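Local coordinates for protein subdomain of Desmoplakin Carboxy-Terminal domain (DPCT) (Homo sapiens, PDB 1LM5) that binds intermediate filaments as part of the desmoplakin tail, and so probably helps to tie the filament network to desmosomes, at residues B[21-24]-B[25-29]; B[84-87]-B[88-92]; B[117-120]-B[121-124]; B[139-142]-B[143-146]; B[185-189]-B[190-194]. All coordinates share one frame; numbering follows the deposited sequence.

Contact 1: B[21-24]-B[25-29]; sequences EKIS and ITEGI
Ile-23 and Ser-24 meet the first turn of the helix that begins at Ile-25. The side chain of Ile-23 can be followed outward. Its CB lies against the Glu-27 chain, 3.8 Å from Glu-27 CG. CG1 sits between the backbone N and the carbonyl carbon (chi1 60°), which turns the longer branch toward the helix. CG2 stays near Glu-27 CG. The tip, CD1, rests on the backbone of the helix, 3.6 Å from Gly-28 CA. The Ile-23 and Glu-27 chains cross at about a right angle.

Ser-24 is the N-cap. Its OG accepts a bond from Glu-27 N at 2.9 Å, with an N-H...O angle of 161°. The first torsion of Ser-24 (chi1 69°) turns OG toward the first turn, within reach of Glu-27 N. The next bond is the regular helical one, from Gly-28 N to Ser-24 O at 2.9 Å. Thr-26 OG1 is bonded outside the turn, to Val-71 O.

Strand 21-23 and the helix run nearly perpendicular, and the chain turns sharply at Ser-24. Ile-23 also packs on Ile-14 of the adjoining strand 11-16, and Ile-25 packs on helix 36-47. Ser-24 OG gives the N-H of Glu-27, in the first turn, a side-chain acceptor, the usual work of an N-cap serine, while Ile-23 shields the backbone beside it with hydrocarbon.

Contact 2: B[84-87]-B[88-92]; sequences QKAF and IGFEG
Lys-85 and Phe-90 are brought together by their first torsions. Each carries CG anti to its own carbonyl carbon (chi1 -81° in Lys-85, -70° in Phe-90). The ring of Phe-90 then folds back against the side of the last turn, beside Lys-85 and Ala-86, and the Lys-85 chain runs across it at about a right angle. Lys-85 CB stands over one face, 3.6 Å from the centroid of the Phe-90 ring, a CH-pi contact. Further along, Lys-85 CD is 3.6 Å from Phe-90 CE2. Across the ring, Phe-90 CE1 comes 3.6 Å from Ala-86 N.

Ile-88 packs on Gln-84 and Lys-85. Its CG1 lies between backbone N and carbonyl carbon, and this lays it 3.4 Å from Lys-85 CA. Its CD1 meets Gln-84 CG at 4.0 Å.

The backbone closes the helix. Ile-88 N bonds to Gln-84 O at 2.9 Å, nearly straight, and the same oxygen accepts from Phe-87 N. Gly-89 N bonds to Lys-85 O. Gly-89 has a positive phi (111°), and there the chain leaves the helix.

This is the C-terminal end of helix 74-88. Phe-90 also touches Ala-104 of helix 101-106, and Met-99 and Leu-110 in loops. Ala-86 touches Ala-101 of the same helix.

Contact 3: B[117-120]-B[121-124]; sequences RFLE and FQYL
Phe-121 N, Gln-122 N, Tyr-123 N and Leu-124 N bond to the carbonyl oxygens of Arg-117, Phe-118, Leu-119 and Glu-120, in that order. The lengths are 2.8 to 2.9 Å, as in a regular alpha helix.

Ring contacts lie one turn apart. The Phe-121 ring lies alongside the Arg-117 chain, and both point the same way. Arg-117 CB touches Phe-121 CE1 at 3.8 Å, and the guanidinium and ring planes are 58° apart. Phe-121 CD1 meets the edge of the Phe-118 ring, 4.1 Å from Phe-118 CD2.

The turns belong to helix 112-124, whose turn here falls in a plectin repeat and is packed near the middle of the chain. Phe-118 faces helix 74-88, Phe-121 helix 36-47, and Leu-119 helix 150-157.

Carbonyl oxygens also meet side chains. Arg-117 O sits over one face of the Phe-121 ring, 3.1 Å from Phe-121 CG. The Phe-121 first torsion (chi1 -70°) sets the ring back along the helix in this way. The Gln-122 CG methylene lies 3.2 Å from Phe-118 O, and the chain runs out extended to its amide. There NE2 bonds to Cys-48 O and Ala-86 O, and OE1 to Val-129 N. Arg-117 NE forms a salt bridge with Glu-44, and Tyr-123 makes a cation-pi contact with Arg-151 of the second subunit.

Contact 4: B[139-142]-B[143-146]; sequences TEEA and IRKG
A Schellman motif ends helix 139-145, a short helix of the plectin repeat, where Gly-146 takes a positive phi (82°). Within the helix, Glu-141 meets Arg-144 and Lys-145. Regular bonds run from Ile-143 N to Thr-139 O, from Arg-144 N to Glu-140 O and from Lys-145 N to Glu-141 O. The last is 2.8 Å long.

The Glu-141 chain bends at chi2 (66°), which brings the carboxylate toward Arg-144 and Lys-145, one turn on. The chains of Glu-141 and Arg-144 lie side by side and point the same way. Glu-141 OE2 lies against the Arg-144 aliphatic chain, 3.6 Å from Arg-144 CB. The charged groups stay apart, with Glu-141 OE2 5.6 Å from Arg-144 NE. Glu-141 OE1 is 5.4 Å from Lys-145 NZ, whose salt bridge goes to Glu-132. Glu-141 also packs on Tyr-112 of the second subunit. The Lys-145 chain bends at chi2 and chi3, and its CG lies close in, 2.9 Å from Glu-141 O.

Contact 5: B[185-189]-B[190-194]; sequences MVEDI and TGLRL
Glu-187 and Thr-190 slant across each other beside the turn. With CG anti to the backbone N (chi1 -171°) and the chain extended beyond it, the Glu-187 carboxylate comes beside Thr-190. Thr-190 OG1 donates to Glu-187 OE1 at 2.5 Å, reaching the anti side of that oxygen, 16° out of the carboxylate plane. Thr-190 OG1 in turn accepts from Leu-192 N at 2.9 Å, an ST turn. One hydroxyl thus joins both arms. Thr-190 chi1 of 71° turns OG1 so that it can reach both Glu-187 OE1 and Leu-192 N. Glu-187 OE1 has a second partner in Lys-22.

These residues close a beta hairpin between strand 185-186 and strand 193-197, at one edge of a mixed sheet. Met-185 and Leu-194 are a hydrogen-bonded pair. Both of their bonds are 2.8 Å long, and the one from Leu-194 N to Met-185 O is almost straight. Val-186 and Arg-193 are a non-hydrogen-bonded pair. Glu-187 N bonds to Leu-192 O, and Gly-191 N to Glu-187 O.

On one face, Val-186 CG2 lies over the flat side of the Arg-193 guanidinium, 3.6 Å from Arg-193 NH2. Arg-193 NE bonds to Ser-9, and NH1 to Ser-184. On the other face, the Met-185 and Leu-194 chains meet at a slant, with Met-185 CG 4.1 Å from Leu-194 CB. The Leu-194 side chain also packs on Ala-13 and Phe-15 of strand 11-16.

The five contacts follow one another along the chain. Contacts 1 and 5 are distant in sequence but share one sheet, with strands 21-23 and 185-186 at its outer edges. Their centres are 14 Å apart, and the salt bridge from Lys-22 NZ to Glu-187 OE1 (2.6 Å) joins them. Contact 3 is the most central, about 7 Å from the chain's centre. It touches contact 2 through Gln-122 and Ala-86, and contact 4 through Tyr-123 and Thr-139. Contacts 1 and 4 lie farthest apart, 36 Å between centres. Helix 112-124 therefore joins helix 74-88 and helix 139-145, while the sheet brings early and late segments of this filament-binding fragment together.

Contact 1: B[21-24]-B[25-29]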
loop_
_atom_site.group_PDB
_atom_site.type_symbol
_atom_site.label_atom_id
_atom_site.label_comp_id
_atom_site.label_asym_id
_atom_site.label_seq_id
_atom_site.Cartn_x
_atom_site.Cartn_y
_atom_site.Cartn_z
ATOM N N GLU B 21 15.083 -24.401 -9.454
ATOM C CA GLU B 21 15.419 -23.000 -9.603
ATOM C C GLU B 21 14.185 -22.138 -9.757
ATOM O O GLU B 21 13.156 -22.572 -10.277
ATOM C CB GLU B 21 16.312 -22.798 -10.826
ATOM C CG GLU B 21 15.608 -23.078 -12.137
ATOM C CD GLU B 21 16.502 -22.838 -13.339
ATOM O OE1 GLU B 21 17.414 -21.987 -13.243
ATOM O OE2 GLU B 21 16.282 -23.485 -14.382
ATOM N N LYS B 22 14.309 -20.907 -9.298
ATOM C CA LYS B 22 13.229 -19.960 -9.393
ATOM C C LYS B 22 13.249 -19.369 -10.796
ATOM O O LYS B 22 14.300 -18.993 -11.302
ATOM C CB LYS B 22 13.419 -18.840 -8.368
ATOM C CG LYS B 22 12.462 -17.681 -8.557
ATOM C CD LYS B 22 12.610 -16.620 -7.482
ATOM C CE LYS B 22 13.992 -16.005 -7.474
ATOM N NZ LYS B 22 14.028 -14.858 -6.534
ATOM N N ILE B 23 12.087 -19.319 -11.430
ATOM C CA ILE B 23 11.969 -18.723 -12.751
ATOM C C ILE B 23 10.726 -17.843 -12.723
ATOM O O ILE B 23 9.878 -17.968 -11.833
ATOM C CB ILE B 23 11.809 -19.783 -13.854
ATOM C CG1 ILE B 23 10.555 -20.625 -13.598
ATOM C CG2 ILE B 23 13.053 -20.651 -13.905
ATOM C CD1 ILE B 23 10.291 -21.673 -14.661
ATOM N N SER B 24 10.616 -16.951 -13.696
ATOM C CA SER B 24 9.454 -16.080 -13.754
ATOM C C SER B 24 8.266 -16.912 -14.193
ATOM O O SER B 24 8.407 -18.029 -14.706
ATOM C CB SER B 24 9.665 -14.971 -14.775
ATOM O OG SER B 24 9.677 -15.532 -16.080
ATOM N N ILE B 25 7.086 -16.361 -13.995
ATOM C CA ILE B 25 5.878 -17.035 -14.412
ATOM C C ILE B 25 5.965 -17.218 -15.927
ATOM O O ILE B 25 5.648 -18.274 -16.461
ATOM C CB ILE B 25 4.668 -16.187 -14.028
ATOM C CG1 ILE B 25 4.498 -16.241 -12.508
ATOM C CG2 ILE B 25 3.410 -16.686 -14.718
ATOM C CD1 ILE B 25 3.637 -15.126 -11.952
ATOM N N THR B 26 6.408 -16.171 -16.607
ATOM C CA THR B 26 6.556 -16.205 -18.058
ATOM C C THR B 26 7.449 -17.370 -18.479
ATOM O O THR B 26 7.115 -18.132 -19.391
ATOM C CB THR B 26 7.148 -14.872 -18.547
ATOM O OG1 THR B 26 6.209 -13.837 -18.259
ATOM C CG2 THR B 26 7.417 -14.893 -20.051
ATOM N N GLU B 27 8.581 -17.523 -17.804
ATOM C CA GLU B 27 9.490 -18.601 -18.140
ATOM C C GLU B 27 8.807 -19.943 -17.878
ATOM O O GLU B 27 9.002 -20.909 -18.624
ATOM C CB GLU B 27 10.780 -18.474 -17.326
ATOM C CG GLU B 27 11.814 -19.546 -17.662
ATOM C CD GLU B 27 12.218 -19.531 -19.128
ATOM O OE1 GLU B 27 12.788 -20.537 -19.588
ATOM O OE2 GLU B 27 11.976 -18.520 -19.819
ATOM N N GLY B 28 7.985 -19.995 -16.828
ATOM C CA GLY B 28 7.285 -21.227 -16.510
ATOM C C GLY B 28 6.381 -21.594 -17.672
ATOM O O GLY B 28 6.284 -22.756 -18.071
ATOM N N ILE B 29 5.709 -20.588 -18.217
ATOM C CA ILE B 29 4.842 -20.811 -19.362
ATOM C C ILE B 29 5.707 -21.323 -20.512
ATOM O O ILE B 29 5.426 -22.362 -21.103
ATOM C CB ILE B 29 4.162 -19.509 -19.809
ATOM C CG1 ILE B 29 3.273 -18.976 -18.684
ATOM C CG2 ILE B 29 3.317 -19.761 -21.069
ATOM C CD1 ILE B 29 2.609 -17.669 -19.041
#

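Contact 2: B[84-87]-B[88-92]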
loop_
_atom_site.group_PDB
_atom_site.type_symbol
_atom_site.label_atom_id
_atom_site.label_comp_id
_atom_site.label_asym_id
_atom_site.label_seq_id
_atom_site.Cartn_x
_atom_site.Cartn_y
_atom_site.Cartn_z
ATOM N N GLN B 84 -4.140 -4.642 -14.938
ATOM C CA GLN B 84 -3.393 -3.455 -14.540
ATOM C C GLN B 84 -4.408 -2.362 -14.240
ATOM O O GLN B 84 -4.260 -1.611 -13.285
ATOM C CB GLN B 84 -2.434 -2.994 -15.641
ATOM C CG GLN B 84 -1.557 -1.826 -15.214
ATOM C CD GLN B 84 -0.398 -1.567 -16.159
ATOM O OE1 GLN B 84 -0.597 -1.227 -17.329
ATOM N NE2 GLN B 84 0.826 -1.726 -15.655
ATOM N N LYS B 85 -5.449 -2.285 -15.063
ATOM C CA LYS B 85 -6.488 -1.288 -14.854
ATOM C C LYS B 85 -7.178 -1.519 -13.519
ATOM O O LYS B 85 -7.644 -0.575 -12.891
ATOM C CB LYS B 85 -7.524 -1.331 -15.981
ATOM C CG LYS B 85 -7.097 -0.609 -17.247
ATOM C CD LYS B 85 -8.185 -0.693 -18.302
ATOM C CE LYS B 85 -7.746 -0.045 -19.603
ATOM N NZ LYS B 85 -7.438 1.403 -19.411
ATOM N N ALA B 86 -7.244 -2.778 -13.090
ATOM C CA ALA B 86 -7.877 -3.105 -11.817
ATOM C C ALA B 86 -7.115 -2.428 -10.696
ATOM O O ALA B 86 -7.628 -2.256 -9.591
ATOM C CB ALA B 86 -7.893 -4.606 -11.601
ATOM N N PHE B 87 -5.877 -2.044 -10.973
ATOM C CA PHE B 87 -5.095 -1.359 -9.960
ATOM C C PHE B 87 -5.076 0.146 -10.186
ATOM O O PHE B 87 -5.387 0.923 -9.285
ATOM C CB PHE B 87 -3.656 -1.853 -9.942
ATOM C CG PHE B 87 -2.850 -1.248 -8.850
ATOM C CD1 PHE B 87 -2.929 -1.748 -7.560
ATOM C CD2 PHE B 87 -2.054 -0.136 -9.093
ATOM C CE1 PHE B 87 -2.226 -1.149 -6.518
ATOM C CE2 PHE B 87 -1.353 0.469 -8.060
ATOM C CZ PHE B 87 -1.439 -0.040 -6.769
ATOM N N ILE B 88 -4.706 0.557 -11.393
ATOM C CA ILE B 88 -4.622 1.980 -11.688
ATOM C C ILE B 88 -5.996 2.620 -11.755
ATOM O O ILE B 88 -6.142 3.813 -11.512
ATOM C CB ILE B 88 -3.875 2.232 -13.010
ATOM C CG1 ILE B 88 -4.503 1.409 -14.133
ATOM C CG2 ILE B 88 -2.405 1.877 -12.847
ATOM C CD1 ILE B 88 -3.773 1.533 -15.481
ATOM N N GLY B 89 -7.000 1.820 -12.093
ATOM C CA GLY B 89 -8.353 2.323 -12.183
ATOM C C GLY B 89 -8.856 2.360 -13.613
ATOM O O GLY B 89 -8.082 2.547 -14.554
ATOM N N PHE B 90 -10.156 2.150 -13.781
ATOM C CA PHE B 90 -10.755 2.195 -15.103
ATOM C C PHE B 90 -11.246 3.620 -15.296
ATOM O O PHE B 90 -11.871 4.196 -14.407
ATOM C CB PHE B 90 -11.907 1.196 -15.217
ATOM C CG PHE B 90 -11.458 -0.241 -15.211
ATOM C CD1 PHE B 90 -11.159 -0.882 -14.018
ATOM C CD2 PHE B 90 -11.303 -0.937 -16.403
ATOM C CE1 PHE B 90 -10.712 -2.198 -14.004
ATOM C CE2 PHE B 90 -10.851 -2.261 -16.400
ATOM C CZ PHE B 90 -10.556 -2.889 -15.193
ATOM N N GLU B 91 -10.942 4.191 -16.456
ATOM C CA GLU B 91 -11.318 5.564 -16.728
ATOM C C GLU B 91 -12.686 5.932 -16.190
ATOM O O GLU B 91 -13.708 5.381 -16.598
ATOM C CB GLU B 91 -11.227 5.866 -18.221
ATOM C CG GLU B 91 -10.428 7.138 -18.476
ATOM C CD GLU B 91 -9.134 7.169 -17.663
ATOM O OE1 GLU B 91 -8.233 6.343 -17.938
ATOM O OE2 GLU B 91 -9.024 8.011 -16.743
ATOM N N GLY B 92 -12.661 6.866 -15.242
ATOM C CA GLY B 92 -13.855 7.364 -14.586
ATOM C C GLY B 92 -15.203 6.904 -15.098
ATOM O O GLY B 92 -15.881 6.107 -14.447
#

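Contact 3: B[117-120]-B[121-124]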
loop_
_atom_site.group_PDB
_atom_site.type_symbol
_atom_site.label_atom_id
_atom_site.label_comp_id
_atom_site.label_asym_id
_atom_site.label_seq_id
_atom_site.Cartn_x
_atom_site.Cartn_y
_atom_site.Cartn_z
ATOM N N ARG B 117 -11.820 -12.207 -10.493
ATOM C CA ARG B 117 -10.468 -12.709 -10.288
ATOM C C ARG B 117 -9.663 -11.603 -9.630
ATOM O O ARG B 117 -8.974 -11.815 -8.637
ATOM C CB ARG B 117 -9.782 -13.032 -11.616
ATOM C CG ARG B 117 -10.217 -14.286 -12.310
ATOM C CD ARG B 117 -9.079 -14.791 -13.193
ATOM N NE ARG B 117 -8.697 -13.846 -14.238
ATOM C CZ ARG B 117 -9.398 -13.630 -15.348
ATOM N NH1 ARG B 117 -10.526 -14.295 -15.563
ATOM N NH2 ARG B 117 -8.973 -12.753 -16.245
ATOM N N PHE B 118 -9.756 -10.413 -10.212
ATOM C CA PHE B 118 -8.993 -9.278 -9.735
ATOM C C PHE B 118 -9.329 -8.919 -8.294
ATOM O O PHE B 118 -8.439 -8.713 -7.471
ATOM C CB PHE B 118 -9.224 -8.094 -10.671
ATOM C CG PHE B 118 -8.894 -8.381 -12.112
ATOM C CD1 PHE B 118 -9.402 -7.569 -13.123
ATOM C CD2 PHE B 118 -8.061 -9.448 -12.465
ATOM C CE1 PHE B 118 -9.087 -7.805 -14.459
ATOM C CE2 PHE B 118 -7.742 -9.695 -13.798
ATOM C CZ PHE B 118 -8.263 -8.862 -14.802
ATOM N N LEU B 119 -10.615 -8.845 -7.988
ATOM C CA LEU B 119 -11.026 -8.537 -6.627
ATOM C C LEU B 119 -10.470 -9.564 -5.651
ATOM O O LEU B 119 -10.000 -9.222 -4.564
ATOM C CB LEU B 119 -12.550 -8.515 -6.533
ATOM C CG LEU B 119 -13.208 -7.432 -7.375
ATOM C CD1 LEU B 119 -14.731 -7.603 -7.332
ATOM C CD2 LEU B 119 -12.810 -6.080 -6.839
ATOM N N GLU B 120 -10.514 -10.826 -6.042
ATOM C CA GLU B 120 -10.010 -11.879 -5.179
ATOM C C GLU B 120 -8.508 -11.794 -4.999
ATOM O O GLU B 120 -7.998 -11.951 -3.894
ATOM C CB GLU B 120 -10.399 -13.232 -5.741
ATOM C CG GLU B 120 -11.912 -13.398 -5.779
ATOM C CD GLU B 120 -12.335 -14.624 -6.526
ATOM O OE1 GLU B 120 -11.500 -15.181 -7.276
ATOM O OE2 GLU B 120 -13.509 -15.018 -6.380
ATOM N N PHE B 121 -7.809 -11.549 -6.096
ATOM C CA PHE B 121 -6.367 -11.420 -6.048
ATOM C C PHE B 121 -6.015 -10.328 -5.047
ATOM O O PHE B 121 -5.140 -10.502 -4.209
ATOM C CB PHE B 121 -5.820 -11.012 -7.412
ATOM C CG PHE B 121 -5.922 -12.080 -8.460
ATOM C CD1 PHE B 121 -5.997 -11.726 -9.805
ATOM C CD2 PHE B 121 -5.902 -13.427 -8.117
ATOM C CE1 PHE B 121 -6.046 -12.706 -10.799
ATOM C CE2 PHE B 121 -5.952 -14.421 -9.099
ATOM C CZ PHE B 121 -6.024 -14.058 -10.445
ATOM N N GLN B 122 -6.697 -9.189 -5.152
ATOM C CA GLN B 122 -6.417 -8.082 -4.250
ATOM C C GLN B 122 -6.785 -8.462 -2.829
ATOM O O GLN B 122 -5.985 -8.323 -1.907
ATOM C CB GLN B 122 -7.195 -6.832 -4.681
ATOM C CG GLN B 122 -6.794 -6.314 -6.057
ATOM C CD GLN B 122 -7.651 -5.148 -6.527
ATOM O OE1 GLN B 122 -8.684 -4.836 -5.930
ATOM N NE2 GLN B 122 -7.230 -4.511 -7.617
ATOM N N TYR B 123 -8.003 -8.958 -2.662
ATOM C CA TYR B 123 -8.485 -9.340 -1.352
ATOM C C TYR B 123 -7.519 -10.263 -0.621
ATOM O O TYR B 123 -7.137 -10.006 0.521
ATOM C CB TYR B 123 -9.842 -10.020 -1.490
ATOM C CG TYR B 123 -10.469 -10.315 -0.161
ATOM C CD1 TYR B 123 -11.096 -9.313 0.563
ATOM C CD2 TYR B 123 -10.400 -11.593 0.397
ATOM C CE1 TYR B 123 -11.640 -9.571 1.807
ATOM C CE2 TYR B 123 -10.942 -11.859 1.637
ATOM C CZ TYR B 123 -11.560 -10.843 2.339
ATOM O OH TYR B 123 -12.096 -11.088 3.581
ATOM N N LEU B 124 -7.131 -11.340 -1.294
ATOM C CA LEU B 124 -6.226 -12.331 -0.738
ATOM C C LEU B 124 -4.845 -11.801 -0.415
ATOM O O LEU B 124 -4.129 -12.400 0.374
ATOM C CB LEU B 124 -6.075 -13.511 -1.700
ATOM C CG LEU B 124 -7.264 -14.467 -1.798
ATOM C CD1 LEU B 124 -7.033 -15.436 -2.949
ATOM C CD2 LEU B 124 -7.444 -15.208 -0.474
#

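Contact 4: B[139-142]-B[143-146]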
loop_
_atom_site.group_PDB
_atom_site.type_symbol
_atom_site.label_atom_id
_atom_site.label_comp_id
_atom_site.label_asym_id
_atom_site.label_seq_id
_atom_site.Cartn_x
_atom_site.Cartn_y
_atom_site.Cartn_z
ATOM N N THR B 139 -12.094 -4.161 3.736
ATOM C CA THR B 139 -13.324 -4.455 3.024
ATOM C C THR B 139 -14.386 -3.490 3.548
ATOM O O THR B 139 -15.213 -3.003 2.784
ATOM C CB THR B 139 -13.748 -5.890 3.258
ATOM O OG1 THR B 139 -14.204 -6.039 4.603
ATOM C CG2 THR B 139 -12.553 -6.806 3.048
ATOM N N GLU B 140 -14.341 -3.192 4.845
ATOM C CA GLU B 140 -15.298 -2.259 5.423
ATOM C C GLU B 140 -15.269 -0.958 4.618
ATOM O O GLU B 140 -16.313 -0.418 4.249
ATOM C CB GLU B 140 -14.950 -1.948 6.883
ATOM C CG GLU B 140 -15.105 -3.115 7.868
ATOM C CD GLU B 140 -14.226 -4.319 7.538
ATOM O OE1 GLU B 140 -13.020 -4.134 7.260
ATOM O OE2 GLU B 140 -14.750 -5.459 7.568
ATOM N N GLU B 141 -14.069 -0.465 4.330
ATOM C CA GLU B 141 -13.935 0.778 3.588
ATOM C C GLU B 141 -14.406 0.619 2.144
ATOM O O GLU B 141 -14.986 1.541 1.567
ATOM C CB GLU B 141 -12.485 1.266 3.639
ATOM C CG GLU B 141 -12.248 2.607 2.978
ATOM C CD GLU B 141 -12.952 3.747 3.687
ATOM O OE1 GLU B 141 -12.760 4.901 3.260
ATOM O OE2 GLU B 141 -13.690 3.502 4.663
ATOM N N ALA B 142 -14.145 -0.541 1.553
ATOM C CA ALA B 142 -14.591 -0.781 0.183
ATOM C C ALA B 142 -16.118 -0.722 0.174
ATOM O O ALA B 142 -16.726 -0.267 -0.789
ATOM C CB ALA B 142 -14.120 -2.127 -0.303
ATOM N N ILE B 143 -16.740 -1.191 1.249
ATOM C CA ILE B 143 -18.200 -1.145 1.327
ATOM C C ILE B 143 -18.625 0.317 1.477
ATOM O O ILE B 143 -19.582 0.769 0.846
ATOM C CB ILE B 143 -18.708 -1.977 2.518
ATOM C CG1 ILE B 143 -18.566 -3.464 2.186
ATOM C CG2 ILE B 143 -20.155 -1.619 2.841
ATOM C CD1 ILE B 143 -18.954 -4.383 3.318
ATOM N N ARG B 144 -17.884 1.051 2.297
ATOM C CA ARG B 144 -18.144 2.467 2.533
ATOM C C ARG B 144 -18.085 3.224 1.220
ATOM O O ARG B 144 -18.904 4.103 0.960
ATOM C CB ARG B 144 -17.095 3.044 3.487
ATOM C CG ARG B 144 -17.035 4.578 3.487
ATOM C CD ARG B 144 -18.256 5.168 4.139
ATOM N NE ARG B 144 -18.301 6.626 4.040
ATOM C CZ ARG B 144 -18.776 7.294 2.992
ATOM N NH1 ARG B 144 -19.253 6.640 1.939
ATOM N NH2 ARG B 144 -18.787 8.616 3.003
ATOM N N LYS B 145 -17.107 2.873 0.390
ATOM C CA LYS B 145 -16.913 3.530 -0.896
ATOM C C LYS B 145 -17.951 3.053 -1.904
ATOM O O LYS B 145 -18.111 3.650 -2.961
ATOM C CB LYS B 145 -15.514 3.236 -1.434
ATOM C CG LYS B 145 -14.391 3.584 -0.472
ATOM C CD LYS B 145 -14.079 5.062 -0.452
ATOM C CE LYS B 145 -13.408 5.498 -1.744
ATOM N NZ LYS B 145 -13.091 6.948 -1.730
ATOM N N GLY B 146 -18.643 1.971 -1.570
ATOM C CA GLY B 146 -19.652 1.435 -2.468
ATOM C C GLY B 146 -19.082 0.549 -3.563
ATOM O O GLY B 146 -19.758 0.273 -4.555
#

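Contact 5: B[185-189]-B[190-194]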
loop_
_atom_site.group_PDB
_atom_site.type_symbol
_atom_site.label_atom_id
_atom_site.label_comp_id
_atom_site.label_asym_id
_atom_site.label_seq_id
_atom_site.Cartn_x
_atom_site.Cartn_y
_atom_site.Cartn_z
ATOM N N MET B 185 5.596 -21.464 -1.502
ATOM C CA MET B 185 6.685 -21.494 -0.542
ATOM C C MET B 185 7.329 -20.124 -0.577
ATOM O O MET B 185 7.368 -19.478 -1.625
ATOM C CB MET B 185 7.695 -22.573 -0.937
ATOM C CG MET B 185 8.084 -22.518 -2.396
ATOM S SD MET B 185 9.109 -23.902 -2.919
ATOM C CE MET B 185 10.697 -23.076 -3.225
ATOM N N VAL B 186 7.815 -19.664 0.570
ATOM C CA VAL B 186 8.465 -18.367 0.615
ATOM C C VAL B 186 9.947 -18.603 0.397
ATOM O O VAL B 186 10.567 -19.401 1.098
ATOM C CB VAL B 186 8.229 -17.677 1.961
ATOM C CG1 VAL B 186 8.978 -16.350 2.017
ATOM C CG2 VAL B 186 6.744 -17.450 2.147
ATOM N N GLU B 187 10.508 -17.932 -0.598
ATOM C CA GLU B 187 11.921 -18.080 -0.892
ATOM C C GLU B 187 12.684 -17.484 0.287
ATOM O O GLU B 187 12.436 -16.355 0.689
ATOM C CB GLU B 187 12.252 -17.359 -2.197
ATOM C CG GLU B 187 13.650 -17.611 -2.714
ATOM C CD GLU B 187 13.854 -16.990 -4.072
ATOM O OE1 GLU B 187 13.439 -15.826 -4.245
ATOM O OE2 GLU B 187 14.422 -17.660 -4.957
ATOM N N ASP B 188 13.615 -18.255 0.833
ATOM C CA ASP B 188 14.388 -17.846 2.003
ATOM C C ASP B 188 14.893 -16.402 2.114
ATOM O O ASP B 188 14.447 -15.647 2.977
ATOM C CB ASP B 188 15.561 -18.816 2.199
ATOM C CG ASP B 188 16.582 -18.749 1.069
ATOM O OD1 ASP B 188 16.172 -18.700 -0.113
ATOM O OD2 ASP B 188 17.801 -18.760 1.370
ATOM N N ILE B 189 15.814 -16.007 1.250
ATOM C CA ILE B 189 16.388 -14.667 1.338
ATOM C C ILE B 189 15.500 -13.509 0.883
ATOM O O ILE B 189 15.398 -12.482 1.556
ATOM C CB ILE B 189 17.697 -14.594 0.525
ATOM C CG1 ILE B 189 18.607 -15.769 0.892
ATOM C CG2 ILE B 189 18.390 -13.260 0.769
ATOM C CD1 ILE B 189 18.864 -15.909 2.365
ATOM N N THR B 190 14.857 -13.691 -0.260
ATOM C CA THR B 190 14.023 -12.661 -0.861
ATOM C C THR B 190 12.651 -12.441 -0.255
ATOM O O THR B 190 12.089 -11.357 -0.382
ATOM C CB THR B 190 13.807 -12.972 -2.329
ATOM O OG1 THR B 190 12.937 -14.105 -2.439
ATOM C CG2 THR B 190 15.131 -13.303 -2.994
ATOM N N GLY B 191 12.106 -13.469 0.381
ATOM C CA GLY B 191 10.783 -13.352 0.954
ATOM C C GLY B 191 9.751 -13.486 -0.155
ATOM O O GLY B 191 8.553 -13.381 0.089
ATOM N N LEU B 192 10.223 -13.722 -1.376
ATOM C CA LEU B 192 9.342 -13.870 -2.532
ATOM C C LEU B 192 8.573 -15.178 -2.504
ATOM O O LEU B 192 9.133 -16.244 -2.239
ATOM C CB LEU B 192 10.150 -13.789 -3.826
ATOM C CG LEU B 192 10.699 -12.412 -4.179
ATOM C CD1 LEU B 192 11.588 -12.511 -5.415
ATOM C CD2 LEU B 192 9.532 -11.463 -4.431
ATOM N N ARG B 193 7.283 -15.091 -2.804
ATOM C CA ARG B 193 6.430 -16.262 -2.793
ATOM C C ARG B 193 6.482 -16.972 -4.126
ATOM O O ARG B 193 6.214 -16.379 -5.170
ATOM C CB ARG B 193 5.007 -15.849 -2.465
ATOM C CG ARG B 193 4.070 -16.984 -2.193
ATOM C CD ARG B 193 2.793 -16.425 -1.566
ATOM N NE ARG B 193 3.092 -15.759 -0.304
ATOM C CZ ARG B 193 3.312 -16.393 0.844
ATOM N NH1 ARG B 193 3.257 -17.715 0.905
ATOM N NH2 ARG B 193 3.612 -15.697 1.929
ATOM N N LEU B 194 6.827 -18.254 -4.077
ATOM C CA LEU B 194 6.952 -19.064 -5.278
ATOM C C LEU B 194 5.973 -20.216 -5.287
ATOM O O LEU B 194 5.616 -20.749 -4.239
ATOM C CB LEU B 194 8.358 -19.661 -5.382
ATOM C CG LEU B 194 9.569 -18.763 -5.134
ATOM C CD1 LEU B 194 10.842 -19.528 -5.501
ATOM C CD2 LEU B 194 9.448 -17.497 -5.957
#